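Long-range contact in Dot/Icm T4SS effector (Legionella pneumophila, PDB 6VVE), which is a secreted Legionella effector kinase that is activated by the host metabolite inositol hexakisphosphate and binds ADP: residues A[4-16]-A[27-39]. Numbering follows the deposited sequence.
Sequences KINKIVNGTDLTP and KIYRYNNEVYAVR. With IHP (inositol hexakisphosphate), chain B.
Ile5 starts the contact by laying CD1 against CG1 of Val38. Lys7 runs across the hydroxyl end of Tyr31, with its CD 3.6 Å from Tyr31 OH. Ile8 is buried among four side chains. Ile8 CD1 makes a CH-pi contact over the face of Tyr36, 3.8 Å from the ring centroid. With chi1 at -68°, Ile8 CG1 meets Tyr31 CD2 and CG2 is sent toward Tyr36 CD1, Tyr29 CB and Val38 CG2. Val9 covers one face of Tyr29, with CA 3.8 Å from the ring centroid. A type I turn, Ile8 to Gly11, then leads into strand 12-13. This short edge strand pairs antiparallel with strand 26-30. Thr12 N bonds Arg30 O, and Arg30 N returns the bond to Thr12 O. Beside them, one water joins Thr12 OG1 to Arg30 NE. A second water links Asp13 OD2 to Tyr29 OH. Asp13 OD1 accepts from Thr15 N in an Asx turn and from Thr15 OG1 (2.6 Å). Leu14 N bonds Ile28 O at 2.7 Å, while Leu14 CD2 lies over one face of the Arg30 guanidinium. Thr15 OG1 also accepts from Ile28 N (2.9 Å). Arg30 NH1 donates to inositol hexakisphosphate O36 at 2.9 Å. His17 and Tyr18, just beyond the segment, bind the same ligand. The helix end is thus a mainly apolar patch on hairpin 27-39. Separately, strand pairing and Leu14 flank Arg30, whose positive charge probably favours the bound anion.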
loop_
_atom_site.group_PDB
_atom_site.type_symbol
_atom_site.label_atom_id
_atom_site.label_comp_id
_atom_site.label_asym_id
_atom_site.label_seq_id
_atom_site.Cartn_x
_atom_site.Cartn_y
_atom_site.Cartn_z
ATOM N N LYS A 4 -21.597 -3.192 -15.067
ATOM C CA LYS A 4 -22.130 -3.197 -13.714
ATOM C C LYS A 4 -22.334 -1.801 -13.142
ATOM O O LYS A 4 -23.125 -1.647 -12.207
ATOM C CB LYS A 4 -21.198 -3.996 -12.793
ATOM C CG LYS A 4 -21.234 -5.503 -13.018
ATOM C CD LYS A 4 -20.342 -6.249 -12.026
ATOM C CE LYS A 4 -18.904 -6.346 -12.516
ATOM N NZ LYS A 4 -18.032 -7.070 -11.546
ATOM N N ILE A 5 -21.648 -0.785 -13.674
ATOM C CA ILE A 5 -21.686 0.544 -13.063
ATOM C C ILE A 5 -23.128 1.003 -12.874
ATOM O O ILE A 5 -23.531 1.418 -11.780
ATOM C CB ILE A 5 -20.871 1.542 -13.908
ATOM C CG1 ILE A 5 -20.881 2.936 -13.276
ATOM C CG2 ILE A 5 -21.416 1.630 -15.330
ATOM C CD1 ILE A 5 -20.008 3.073 -12.060
ATOM N N ASN A 6 -23.931 0.929 -13.935
ATOM C CA ASN A 6 -25.313 1.378 -13.843
ATOM C C ASN A 6 -26.141 0.501 -12.915
ATOM O O ASN A 6 -27.157 0.966 -12.383
ATOM C CB ASN A 6 -25.936 1.424 -15.234
ATOM C CG ASN A 6 -25.197 2.368 -16.165
ATOM O OD1 ASN A 6 -24.418 1.941 -17.019
ATOM N ND2 ASN A 6 -25.427 3.667 -15.994
ATOM N N LYS A 7 -25.730 -0.750 -12.703
ATOM C CA LYS A 7 -26.417 -1.604 -11.744
ATOM C C LYS A 7 -25.942 -1.343 -10.320
ATOM O O LYS A 7 -26.735 -1.442 -9.376
ATOM C CB LYS A 7 -26.200 -3.073 -12.100
ATOM C CG LYS A 7 -26.694 -3.457 -13.486
ATOM C CD LYS A 7 -26.526 -4.952 -13.738
ATOM C CE LYS A 7 -27.165 -5.371 -15.055
ATOM N NZ LYS A 7 -28.641 -5.127 -15.071
ATOM N N ILE A 8 -24.661 -1.010 -10.150
ATOM C CA ILE A 8 -24.127 -0.752 -8.818
ATOM C C ILE A 8 -24.766 0.490 -8.215
ATOM O O ILE A 8 -25.112 0.505 -7.024
ATOM C CB ILE A 8 -22.594 -0.624 -8.879
ATOM C CG1 ILE A 8 -21.966 -1.983 -9.223
ATOM C CG2 ILE A 8 -22.057 -0.079 -7.567
ATOM C CD1 ILE A 8 -20.508 -1.893 -9.665
ATOM N N VAL A 9 -24.927 1.552 -9.019
ATOM C CA VAL A 9 -25.522 2.778 -8.511
ATOM C C VAL A 9 -26.986 2.582 -8.133
ATOM O O VAL A 9 -27.567 3.434 -7.447
ATOM C CB VAL A 9 -25.385 3.912 -9.544
ATOM C CG1 VAL A 9 -23.921 4.255 -9.758
ATOM C CG2 VAL A 9 -26.048 3.525 -10.849
ATOM N N ASN A 10 -27.603 1.489 -8.570
ATOM C CA ASN A 10 -28.955 1.145 -8.152
ATOM C C ASN A 10 -28.984 0.359 -6.848
ATOM O O ASN A 10 -30.073 0.042 -6.354
ATOM C CB ASN A 10 -29.661 0.342 -9.247
ATOM C CG ASN A 10 -30.115 1.210 -10.400
ATOM O OD1 ASN A 10 -30.338 2.411 -10.236
ATOM N ND2 ASN A 10 -30.264 0.605 -11.577
ATOM N N GLY A 11 -27.822 0.039 -6.282
ATOM C CA GLY A 11 -27.771 -0.654 -5.012
ATOM C C GLY A 11 -28.138 0.241 -3.849
ATOM O O GLY A 11 -28.820 1.250 -4.037
ATOM N N THR A 12 -27.687 -0.114 -2.649
ATOM C CA THR A 12 -27.999 0.642 -1.441
ATOM C C THR A 12 -26.916 1.694 -1.220
ATOM O O THR A 12 -25.725 1.365 -1.126
ATOM C CB THR A 12 -28.104 -0.280 -0.225
ATOM O OG1 THR A 12 -29.000 -1.359 -0.515
ATOM C CG2 THR A 12 -28.616 0.488 0.983
ATOM N N ASP A 13 -27.329 2.951 -1.104
ATOM C CA ASP A 13 -26.400 4.066 -0.939
ATOM C C ASP A 13 -25.952 4.133 0.517
ATOM O O ASP A 13 -26.749 4.457 1.404
ATOM C CB ASP A 13 -27.067 5.368 -1.375
ATOM C CG ASP A 13 -26.112 6.538 -1.408
ATOM O OD1 ASP A 13 -25.036 6.461 -0.771
ATOM O OD2 ASP A 13 -26.448 7.552 -2.060
ATOM N N LEU A 14 -24.674 3.836 0.760
ATOM C CA LEU A 14 -24.088 3.903 2.091
ATOM C C LEU A 14 -23.242 5.158 2.296
ATOM O O LEU A 14 -22.573 5.287 3.332
ATOM C CB LEU A 14 -23.224 2.665 2.352
ATOM C CG LEU A 14 -23.815 1.299 2.005
ATOM C CD1 LEU A 14 -22.804 0.203 2.324
ATOM C CD2 LEU A 14 -25.120 1.047 2.735
ATOM N N THR A 15 -23.248 6.075 1.333
ATOM C CA THR A 15 -22.336 7.211 1.380
ATOM C C THR A 15 -22.387 7.978 2.696
ATOM O O THR A 15 -21.311 8.321 3.216
ATOM C CB THR A 15 -22.631 8.154 0.196
ATOM O OG1 THR A 15 -22.636 7.410 -1.034
ATOM C CG2 THR A 15 -21.595 9.256 0.110
ATOM N N PRO A 16 -23.550 8.270 3.283
ATOM C CA PRO A 16 -23.560 9.056 4.530
ATOM C C PRO A 16 -22.799 8.397 5.673
ATOM O O PRO A 16 -22.420 9.088 6.627
ATOM C CB PRO A 16 -25.056 9.185 4.862
ATOM C CG PRO A 16 -25.757 8.981 3.560
ATOM C CD PRO A 16 -24.910 7.982 2.797
ATOM N N LYS A 27 -19.436 8.073 -4.311
ATOM C CA LYS A 27 -20.559 7.466 -3.610
ATOM C C LYS A 27 -20.177 6.044 -3.230
ATOM O O LYS A 27 -19.384 5.397 -3.924
ATOM C CB LYS A 27 -21.831 7.446 -4.464
ATOM C CG LYS A 27 -22.383 8.819 -4.816
ATOM C CD LYS A 27 -23.051 9.484 -3.617
ATOM C CE LYS A 27 -23.602 10.856 -3.993
ATOM N NZ LYS A 27 -24.229 11.556 -2.837
ATOM N N ILE A 28 -20.770 5.552 -2.143
ATOM C CA ILE A 28 -20.559 4.190 -1.668
ATOM C C ILE A 28 -21.868 3.427 -1.816
ATOM O O ILE A 28 -22.918 3.883 -1.335
ATOM C CB ILE A 28 -20.083 4.162 -0.205
ATOM C CG1 ILE A 28 -18.836 5.026 -0.024
ATOM C CG2 ILE A 28 -19.819 2.727 0.230
ATOM C CD1 ILE A 28 -17.641 4.571 -0.825
ATOM N N TYR A 29 -21.807 2.267 -2.478
ATOM C CA TYR A 29 -22.985 1.453 -2.728
ATOM C C TYR A 29 -22.717 0.009 -2.329
ATOM O O TYR A 29 -21.624 -0.518 -2.570
ATOM C CB TYR A 29 -23.401 1.482 -4.208
ATOM C CG TYR A 29 -23.757 2.846 -4.741
ATOM C CD1 TYR A 29 -24.997 3.412 -4.473
ATOM C CD2 TYR A 29 -22.864 3.563 -5.528
ATOM C CE1 TYR A 29 -25.337 4.660 -4.973
ATOM C CE2 TYR A 29 -23.193 4.805 -6.031
ATOM C CZ TYR A 29 -24.431 5.350 -5.748
ATOM O OH TYR A 29 -24.750 6.592 -6.242
ATOM N N ARG A 30 -23.727 -0.625 -1.734
ATOM C CA ARG A 30 -23.744 -2.066 -1.525
ATOM C C ARG A 30 -24.584 -2.691 -2.631
ATOM O O ARG A 30 -25.778 -2.388 -2.755
ATOM C CB ARG A 30 -24.302 -2.424 -0.149
ATOM C CG ARG A 30 -24.104 -3.897 0.219
ATOM C CD ARG A 30 -24.650 -4.233 1.617
ATOM N NE ARG A 30 -25.872 -3.500 1.929
ATOM C CZ ARG A 30 -25.998 -2.628 2.927
ATOM N NH1 ARG A 30 -24.992 -2.382 3.746
ATOM N NH2 ARG A 30 -27.154 -2.012 3.113
ATOM N N TYR A 31 -23.966 -3.553 -3.436
ATOM C CA TYR A 31 -24.643 -4.193 -4.557
ATOM C C TYR A 31 -24.270 -5.666 -4.592
ATOM O O TYR A 31 -23.104 -6.008 -4.799
ATOM C CB TYR A 31 -24.276 -3.508 -5.883
ATOM C CG TYR A 31 -24.688 -4.288 -7.115
ATOM C CD1 TYR A 31 -26.022 -4.369 -7.498
ATOM C CD2 TYR A 31 -23.743 -4.939 -7.896
ATOM C CE1 TYR A 31 -26.401 -5.080 -8.622
ATOM C CE2 TYR A 31 -24.111 -5.650 -9.022
ATOM C CZ TYR A 31 -25.443 -5.716 -9.380
ATOM O OH TYR A 31 -25.813 -6.423 -10.500
ATOM N N ASN A 32 -25.261 -6.528 -4.401
ATOM C CA ASN A 32 -25.070 -7.977 -4.418
ATOM C C ASN A 32 -23.914 -8.391 -3.509
ATOM O O ASN A 32 -22.922 -8.978 -3.940
ATOM C CB ASN A 32 -24.852 -8.481 -5.849
ATOM C CG ASN A 32 -26.123 -8.448 -6.677
ATOM O OD1 ASN A 32 -27.233 -8.442 -6.137
ATOM N ND2 ASN A 32 -25.970 -8.432 -7.999
ATOM N N ASN A 33 -24.066 -8.065 -2.227
ATOM C CA ASN A 33 -23.124 -8.481 -1.189
ATOM C C ASN A 33 -21.708 -7.993 -1.471
ATOM O O ASN A 33 -20.733 -8.675 -1.148
ATOM C CB ASN A 33 -23.123 -10.004 -1.018
ATOM C CG ASN A 33 -24.496 -10.554 -0.682
ATOM O OD1 ASN A 33 -24.986 -10.383 0.434
ATOM N ND2 ASN A 33 -25.121 -11.217 -1.646
ATOM N N GLU A 34 -21.584 -6.816 -2.078
ATOM C CA GLU A 34 -20.290 -6.208 -2.354
ATOM C C GLU A 34 -20.420 -4.703 -2.184
ATOM O O GLU A 34 -21.351 -4.095 -2.719
ATOM C CB GLU A 34 -19.803 -6.536 -3.772
ATOM C CG GLU A 34 -19.676 -8.026 -4.071
ATOM C CD GLU A 34 -18.589 -8.693 -3.246
ATOM O OE1 GLU A 34 -17.779 -7.965 -2.622
ATOM O OE2 GLU A 34 -18.554 -9.946 -3.221
ATOM N N VAL A 35 -19.494 -4.105 -1.444
ATOM C CA VAL A 35 -19.481 -2.665 -1.205
ATOM C C VAL A 35 -18.491 -2.029 -2.172
ATOM O O VAL A 35 -17.299 -2.366 -2.164
ATOM C CB VAL A 35 -19.116 -2.345 0.252
ATOM C CG1 VAL A 35 -18.878 -0.854 0.431
ATOM C CG2 VAL A 35 -20.216 -2.824 1.190
ATOM N N TYR A 36 -18.989 -1.122 -3.006
ATOM C CA TYR A 36 -18.208 -0.454 -4.030
ATOM C C TYR A 36 -18.082 1.035 -3.726
ATOM O O TYR A 36 -18.930 1.636 -3.051
ATOM C CB TYR A 36 -18.846 -0.605 -5.416
ATOM C CG TYR A 36 -19.035 -2.020 -5.900
ATOM C CD1 TYR A 36 -20.171 -2.745 -5.562
ATOM C CD2 TYR A 36 -18.091 -2.625 -6.720
ATOM C CE1 TYR A 36 -20.347 -4.031 -6.007
ATOM C CE2 TYR A 36 -18.263 -3.919 -7.171
ATOM C CZ TYR A 36 -19.386 -4.616 -6.814
ATOM O OH TYR A 36 -19.568 -5.905 -7.262
ATOM N N ALA A 37 -17.012 1.632 -4.252
ATOM C CA ALA A 37 -16.863 3.082 -4.321
ATOM C C ALA A 37 -16.952 3.500 -5.781
ATOM O O ALA A 37 -16.225 2.964 -6.626
ATOM C CB ALA A 37 -15.537 3.529 -3.707
ATOM N N VAL A 38 -17.851 4.438 -6.080
ATOM C CA VAL A 38 -18.110 4.891 -7.441
ATOM C C VAL A 38 -17.715 6.355 -7.554
ATOM O O VAL A 38 -18.127 7.178 -6.728
ATOM C CB VAL A 38 -19.592 4.707 -7.823
ATOM C CG1 VAL A 38 -19.863 5.284 -9.210
ATOM C CG2 VAL A 38 -19.981 3.238 -7.771
ATOM N N ARG A 39 -16.917 6.679 -8.575
ATOM C CA ARG A 39 -16.513 8.054 -8.832
ATOM C C ARG A 39 -17.291 8.612 -10.014
ATOM O O ARG A 39 -17.736 7.872 -10.899
ATOM C CB ARG A 39 -15.013 8.152 -9.097
ATOM C CG ARG A 39 -14.531 7.469 -10.361
ATOM C CD ARG A 39 -13.033 7.681 -10.562
ATOM N NE ARG A 39 -12.567 7.201 -11.863
ATOM C CZ ARG A 39 -12.586 7.924 -12.976
ATOM N NH1 ARG A 39 -13.043 9.168 -12.956
ATOM N NH2 ARG A 39 -12.145 7.404 -14.114
HETATM C C1 IHP B . -23.106 -4.966 8.016
HETATM C C2 IHP B . -24.423 -5.048 8.806
HETATM C C3 IHP B . -24.764 -3.709 9.464
HETATM C C4 IHP B . -24.828 -2.589 8.417
HETATM C C5 IHP B . -23.462 -2.445 7.719
HETATM C C6 IHP B . -23.018 -3.756 7.074
HETATM O O11 IHP B . -22.983 -6.127 7.216
HETATM P P1 IHP B . -21.876 -7.255 7.631
HETATM O O21 IHP B . -21.139 -7.710 6.395
HETATM O O31 IHP B . -20.908 -6.681 8.639
HETATM O O41 IHP B . -22.593 -8.448 8.258
HETATM O O12 IHP B . -24.264 -6.034 9.797
HETATM P P2 IHP B . -25.397 -7.229 9.916
HETATM O O22 IHP B . -26.346 -7.153 8.749
HETATM O O32 IHP B . -24.701 -8.561 9.909
HETATM O O42 IHP B . -26.160 -7.049 11.202
HETATM O O13 IHP B . -23.747 -3.403 10.374
HETATM P P3 IHP B . -24.115 -2.843 11.873
HETATM O O23 IHP B . -25.598 -3.030 12.145
HETATM O O33 IHP B . -23.300 -3.628 12.894
HETATM O O43 IHP B . -23.759 -1.377 11.984
HETATM O O14 IHP B . -25.163 -1.385 9.036
HETATM P P4 IHP B . -26.382 -0.503 8.362
HETATM O O24 IHP B . -27.665 -1.291 8.389
HETATM O O34 IHP B . -26.030 -0.207 6.913
HETATM O O44 IHP B . -26.562 0.785 9.127
HETATM O O15 IHP B . -23.556 -1.471 6.725
HETATM P P5 IHP B . -22.747 -0.060 6.920
HETATM O O25 IHP B . -23.540 1.063 6.283
HETATM O O35 IHP B . -22.556 0.239 8.383
HETATM O O45 IHP B . -21.395 -0.179 6.251
HETATM O O16 IHP B . -21.669 -3.628 6.671
HETATM P P6 IHP B . -21.309 -3.582 5.063
HETATM O O26 IHP B . -20.204 -4.572 4.759
HETATM O O36 IHP B . -22.533 -3.928 4.252
HETATM O O46 IHP B . -20.856 -2.178 4.718
HETATM O O HOH W 1 -28.719 -3.499 0.965
HETATM O O HOH W 2 -26.533 7.783 -5.012
#